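Local coordinates for protein dnab-like replicative helicase (PDB 3BH0) that is the ATPase domain of a DnaB-family replicative helicase, which probably hydrolyses ATP to drive the unwinding of phage DNA, at residues 161-171 / 183-194. Numbering follows the deposited sequence.
Sequences GQSVNYIWSKT and VIVMIDYLQLLE
The first turns of helix 164-176 (residues 164-171) lie on one face of the central sheet of a P-loop ATPase domain, the axis of this piece 10.4 Å from that of strand 183-188 and nearly antiparallel to it at 152°. Ile167, Thr171, Val185 and Leu193 make most of the apolar contact, with Ile187 at its margin. Ile167 sends its two branches different ways: CG2, anti to the backbone N, meets Val185 CG1 at 3.7 Å, while the CG1 arm, beside that N, carries CD1 tip to tip with Ile187 CD1 and to 3.6 Å from Leu193 CD2, the leucine crossing at about a right angle. One turn on, Thr171 CG2 packs 3.6 Å from Val185 CG2; the threonine's hydroxyl OG1 is spent within the helix, donating to Ile167 O, which also accepts from Thr171 N. At the helix start the two segments are joined through backbone: Glu194 N donates to Gln162 O over 2.8 Å, nearly straight at 165° but 43° out of the carbonyl plane. Next to this link, Ser163 OG caps the helix by accepting from Tyr166 N at 2.9 Å. Leu213 and Ile209 of helix 202-220 extend the core beside Ile187 and Leu193. This beta-alpha-beta crossover, from strand 154-157 through helix 164-176 to strand 183-188 in the parallel part of the mixed sheet, is characteristic of the RecA-like core of DnaB-family helicases.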
loop_
_atom_site.group_PDB
_atom_site.type_symbol
_atom_site.label_atom_id
_atom_site.label_comp_id
_atom_site.label_asym_id
_atom_site.label_seq_id
_atom_site.Cartn_x
_atom_site.Cartn_y
_atom_site.Cartn_z
ATOM N N GLY A 161 0.405 -13.192 -14.286
ATOM C CA GLY A 161 -0.832 -13.867 -13.900
ATOM C C GLY A 161 -0.728 -14.474 -12.515
ATOM O O GLY A 161 0.006 -15.441 -12.311
ATOM N N GLN A 162 -1.440 -13.880 -11.558
ATOM C CA GLN A 162 -1.403 -14.332 -10.173
ATOM C C GLN A 162 -2.811 -14.320 -9.613
ATOM O O GLN A 162 -3.516 -13.307 -9.710
ATOM C CB GLN A 162 -0.524 -13.434 -9.294
ATOM C CG GLN A 162 0.905 -13.269 -9.739
ATOM C CD GLN A 162 1.702 -12.428 -8.769
ATOM O OE1 GLN A 162 1.603 -12.606 -7.568
ATOM N NE2 GLN A 162 2.482 -11.488 -9.288
ATOM N N SER A 163 -3.219 -15.453 -9.050
ATOM C CA SER A 163 -4.496 -15.561 -8.345
ATOM C C SER A 163 -4.236 -15.239 -6.876
ATOM O O SER A 163 -3.073 -15.096 -6.471
ATOM C CB SER A 163 -5.025 -16.989 -8.492
ATOM O OG SER A 163 -4.038 -17.909 -8.036
ATOM N N VAL A 164 -5.290 -15.135 -6.073
ATOM C CA VAL A 164 -5.103 -15.046 -4.613
ATOM C C VAL A 164 -4.490 -16.345 -4.088
ATOM O O VAL A 164 -3.682 -16.337 -3.165
ATOM C CB VAL A 164 -6.413 -14.744 -3.849
ATOM C CG1 VAL A 164 -6.156 -14.693 -2.341
ATOM C CG2 VAL A 164 -6.989 -13.440 -4.311
ATOM N N ASN A 165 -4.880 -17.453 -4.696
ATOM C CA ASN A 165 -4.342 -18.755 -4.354
ATOM C C ASN A 165 -2.830 -18.766 -4.499
ATOM O O ASN A 165 -2.102 -19.152 -3.577
ATOM C CB ASN A 165 -4.973 -19.812 -5.260
ATOM C CG ASN A 165 -5.075 -21.149 -4.589
ATOM O OD1 ASN A 165 -4.077 -21.884 -4.481
ATOM N ND2 ASN A 165 -6.279 -21.485 -4.121
ATOM N N TYR A 166 -2.366 -18.289 -5.652
ATOM C CA TYR A 166 -0.945 -18.135 -5.924
ATOM C C TYR A 166 -0.268 -17.294 -4.849
ATOM O O TYR A 166 0.818 -17.622 -4.392
ATOM C CB TYR A 166 -0.741 -17.529 -7.319
ATOM C CG TYR A 166 0.695 -17.219 -7.651
ATOM C CD1 TYR A 166 1.472 -18.116 -8.380
ATOM C CD2 TYR A 166 1.288 -16.021 -7.226
ATOM C CE1 TYR A 166 2.818 -17.821 -8.676
ATOM C CE2 TYR A 166 2.608 -15.725 -7.509
ATOM C CZ TYR A 166 3.365 -16.620 -8.236
ATOM O OH TYR A 166 4.676 -16.317 -8.510
ATOM N N ILE A 167 -0.917 -16.208 -4.442
ATOM C CA ILE A 167 -0.326 -15.273 -3.470
ATOM C C ILE A 167 -0.331 -15.853 -2.063
ATOM O O ILE A 167 0.600 -15.617 -1.281
ATOM C CB ILE A 167 -1.027 -13.881 -3.511
ATOM C CG1 ILE A 167 -0.802 -13.228 -4.887
ATOM C CG2 ILE A 167 -0.577 -12.998 -2.345
ATOM C CD1 ILE A 167 -1.480 -11.898 -5.084
ATOM N N TRP A 168 -1.400 -16.591 -1.753
ATOM C CA TRP A 168 -1.518 -17.392 -0.532
ATOM C C TRP A 168 -0.285 -18.249 -0.335
ATOM O O TRP A 168 0.361 -18.210 0.710
ATOM C CB TRP A 168 -2.743 -18.321 -0.630
ATOM C CG TRP A 168 -3.210 -18.826 0.697
ATOM C CD1 TRP A 168 -2.522 -19.636 1.556
ATOM C CD2 TRP A 168 -4.466 -18.544 1.329
ATOM N NE1 TRP A 168 -3.267 -19.875 2.682
ATOM C CE2 TRP A 168 -4.465 -19.213 2.575
ATOM C CE3 TRP A 168 -5.596 -17.797 0.959
ATOM C CZ2 TRP A 168 -5.561 -19.160 3.466
ATOM C CZ3 TRP A 168 -6.689 -17.749 1.838
ATOM C CH2 TRP A 168 -6.659 -18.429 3.084
ATOM N N SER A 169 0.022 -19.033 -1.359
ATOM C CA SER A 169 1.196 -19.895 -1.371
ATOM C C SER A 169 2.503 -19.164 -1.009
ATOM O O SER A 169 3.273 -19.636 -0.168
ATOM C CB SER A 169 1.304 -20.570 -2.734
ATOM O OG SER A 169 2.379 -21.485 -2.748
ATOM N N LYS A 170 2.720 -17.995 -1.617
ATOM C CA LYS A 170 3.944 -17.213 -1.415
ATOM C C LYS A 170 4.031 -16.563 -0.046
ATOM O O LYS A 170 5.104 -16.456 0.532
ATOM C CB LYS A 170 4.091 -16.162 -2.515
ATOM C CG LYS A 170 4.000 -16.736 -3.922
ATOM C CD LYS A 170 5.251 -17.549 -4.304
ATOM C CE LYS A 170 5.015 -18.281 -5.600
ATOM N NZ LYS A 170 6.277 -18.793 -6.204
ATOM N N THR A 171 2.898 -16.112 0.463
ATOM C CA THR A 171 2.838 -15.503 1.792
ATOM C C THR A 171 3.268 -16.493 2.888
ATOM O O THR A 171 4.042 -16.141 3.779
ATOM C CB THR A 171 1.420 -14.978 2.078
ATOM O OG1 THR A 171 0.963 -14.209 0.956
ATOM C CG2 THR A 171 1.409 -14.124 3.317
ATOM N N VAL A 183 4.654 -10.004 8.236
ATOM C CA VAL A 183 4.676 -9.929 6.766
ATOM C C VAL A 183 3.578 -8.986 6.258
ATOM O O VAL A 183 2.470 -8.953 6.801
ATOM C CB VAL A 183 4.472 -11.342 6.132
ATOM C CG1 VAL A 183 4.445 -11.299 4.605
ATOM C CG2 VAL A 183 5.548 -12.310 6.596
ATOM N N ILE A 184 3.885 -8.220 5.211
ATOM C CA ILE A 184 2.902 -7.316 4.615
ATOM C C ILE A 184 2.787 -7.642 3.136
ATOM O O ILE A 184 3.775 -7.595 2.415
ATOM C CB ILE A 184 3.293 -5.838 4.829
ATOM C CG1 ILE A 184 3.446 -5.544 6.321
ATOM C CG2 ILE A 184 2.259 -4.882 4.172
ATOM C CD1 ILE A 184 4.800 -5.020 6.696
ATOM N N VAL A 185 1.587 -7.986 2.686
ATOM C CA VAL A 185 1.383 -8.363 1.284
ATOM C C VAL A 185 0.818 -7.182 0.493
ATOM O O VAL A 185 -0.327 -6.795 0.689
ATOM C CB VAL A 185 0.484 -9.626 1.174
ATOM C CG1 VAL A 185 0.371 -10.120 -0.263
ATOM C CG2 VAL A 185 1.041 -10.732 2.086
ATOM N N MET A 186 1.644 -6.598 -0.376
ATOM C CA MET A 186 1.218 -5.484 -1.232
ATOM C C MET A 186 0.876 -6.000 -2.615
ATOM O O MET A 186 1.672 -6.712 -3.231
ATOM C CB MET A 186 2.306 -4.420 -1.372
ATOM C CG MET A 186 2.641 -3.646 -0.119
ATOM S SD MET A 186 3.233 -1.975 -0.511
ATOM C CE MET A 186 1.672 -1.099 -0.646
ATOM N N ILE A 187 -0.295 -5.632 -3.122
ATOM C CA ILE A 187 -0.690 -6.091 -4.441
ATOM C C ILE A 187 -0.817 -4.936 -5.449
ATOM O O ILE A 187 -1.767 -4.140 -5.376
ATOM C CB ILE A 187 -1.934 -6.990 -4.358
ATOM C CG1 ILE A 187 -1.687 -8.066 -3.281
ATOM C CG2 ILE A 187 -2.265 -7.603 -5.741
ATOM C CD1 ILE A 187 -2.886 -8.778 -2.791
ATOM N N ASP A 188 0.152 -4.822 -6.372
ATOM C CA ASP A 188 0.028 -3.795 -7.422
ATOM C C ASP A 188 -1.090 -4.135 -8.343
ATOM O O ASP A 188 -0.974 -4.740 -9.411
ATOM C CB ASP A 188 1.286 -3.385 -8.184
ATOM C CG ASP A 188 1.064 -2.085 -9.030
ATOM O OD1 ASP A 188 -0.093 -1.573 -9.132
ATOM O OD2 ASP A 188 2.048 -1.578 -9.608
ATOM N N TYR A 189 -2.193 -3.694 -7.779
ATOM C CA TYR A 189 -3.516 -3.568 -8.276
ATOM C C TYR A 189 -4.342 -4.803 -8.485
ATOM O O TYR A 189 -3.996 -5.713 -9.233
ATOM C CB TYR A 189 -3.741 -2.282 -9.102
ATOM C CG TYR A 189 -4.178 -2.338 -10.527
ATOM C CD1 TYR A 189 -5.528 -2.451 -10.848
ATOM C CD2 TYR A 189 -3.260 -2.132 -11.558
ATOM C CE1 TYR A 189 -5.947 -2.439 -12.166
ATOM C CE2 TYR A 189 -3.673 -2.107 -12.887
ATOM C CZ TYR A 189 -5.011 -2.262 -13.177
ATOM O OH TYR A 189 -5.413 -2.258 -14.481
ATOM N N LEU A 190 -5.413 -4.787 -7.696
ATOM C CA LEU A 190 -6.279 -5.887 -7.407
ATOM C C LEU A 190 -7.022 -6.401 -8.623
ATOM O O LEU A 190 -7.202 -7.602 -8.760
ATOM C CB LEU A 190 -7.265 -5.459 -6.306
ATOM C CG LEU A 190 -8.411 -6.368 -5.836
ATOM C CD1 LEU A 190 -8.616 -6.152 -4.349
ATOM C CD2 LEU A 190 -9.714 -6.118 -6.603
ATOM N N GLN A 191 -7.424 -5.490 -9.502
ATOM C CA GLN A 191 -8.319 -5.817 -10.611
ATOM C C GLN A 191 -7.590 -6.500 -11.758
ATOM O O GLN A 191 -8.194 -6.806 -12.790
ATOM C CB GLN A 191 -9.051 -4.566 -11.120
ATOM C CG GLN A 191 -10.120 -4.027 -10.166
ATOM C CD GLN A 191 -9.566 -3.087 -9.083
ATOM O OE1 GLN A 191 -8.374 -2.759 -9.055
ATOM N NE2 GLN A 191 -10.449 -2.647 -8.191
ATOM N N LEU A 192 -6.297 -6.726 -11.551
ATOM C CA LEU A 192 -5.441 -7.473 -12.451
ATOM C C LEU A 192 -5.295 -8.941 -12.011
ATOM O O LEU A 192 -4.801 -9.784 -12.773
ATOM C CB LEU A 192 -4.045 -6.810 -12.496
ATOM C CG LEU A 192 -3.538 -6.162 -13.793
ATOM C CD1 LEU A 192 -4.606 -5.306 -14.440
ATOM C CD2 LEU A 192 -2.256 -5.358 -13.579
ATOM N N LEU A 193 -5.716 -9.241 -10.783
ATOM C CA LEU A 193 -5.569 -10.593 -10.229
ATOM C C LEU A 193 -6.396 -11.612 -11.012
ATOM O O LEU A 193 -7.473 -11.296 -11.500
ATOM C CB LEU A 193 -5.948 -10.629 -8.743
ATOM C CG LEU A 193 -4.969 -9.994 -7.752
ATOM C CD1 LEU A 193 -5.596 -9.811 -6.375
ATOM C CD2 LEU A 193 -3.679 -10.785 -7.647
ATOM N N GLU A 194 -5.879 -12.832 -11.139
ATOM C CA GLU A 194 -6.625 -13.911 -11.799
ATOM C C GLU A 194 -7.792 -14.324 -10.916
ATOM O O GLU A 194 -7.580 -14.742 -9.793
ATOM C CB GLU A 194 -5.719 -15.109 -12.046
ATOM C CG GLU A 194 -4.582 -14.820 -12.988
ATOM C CD GLU A 194 -3.885 -16.093 -13.458
ATOM O OE1 GLU A 194 -3.873 -17.108 -12.700
ATOM O OE2 GLU A 194 -3.343 -16.069 -14.589
#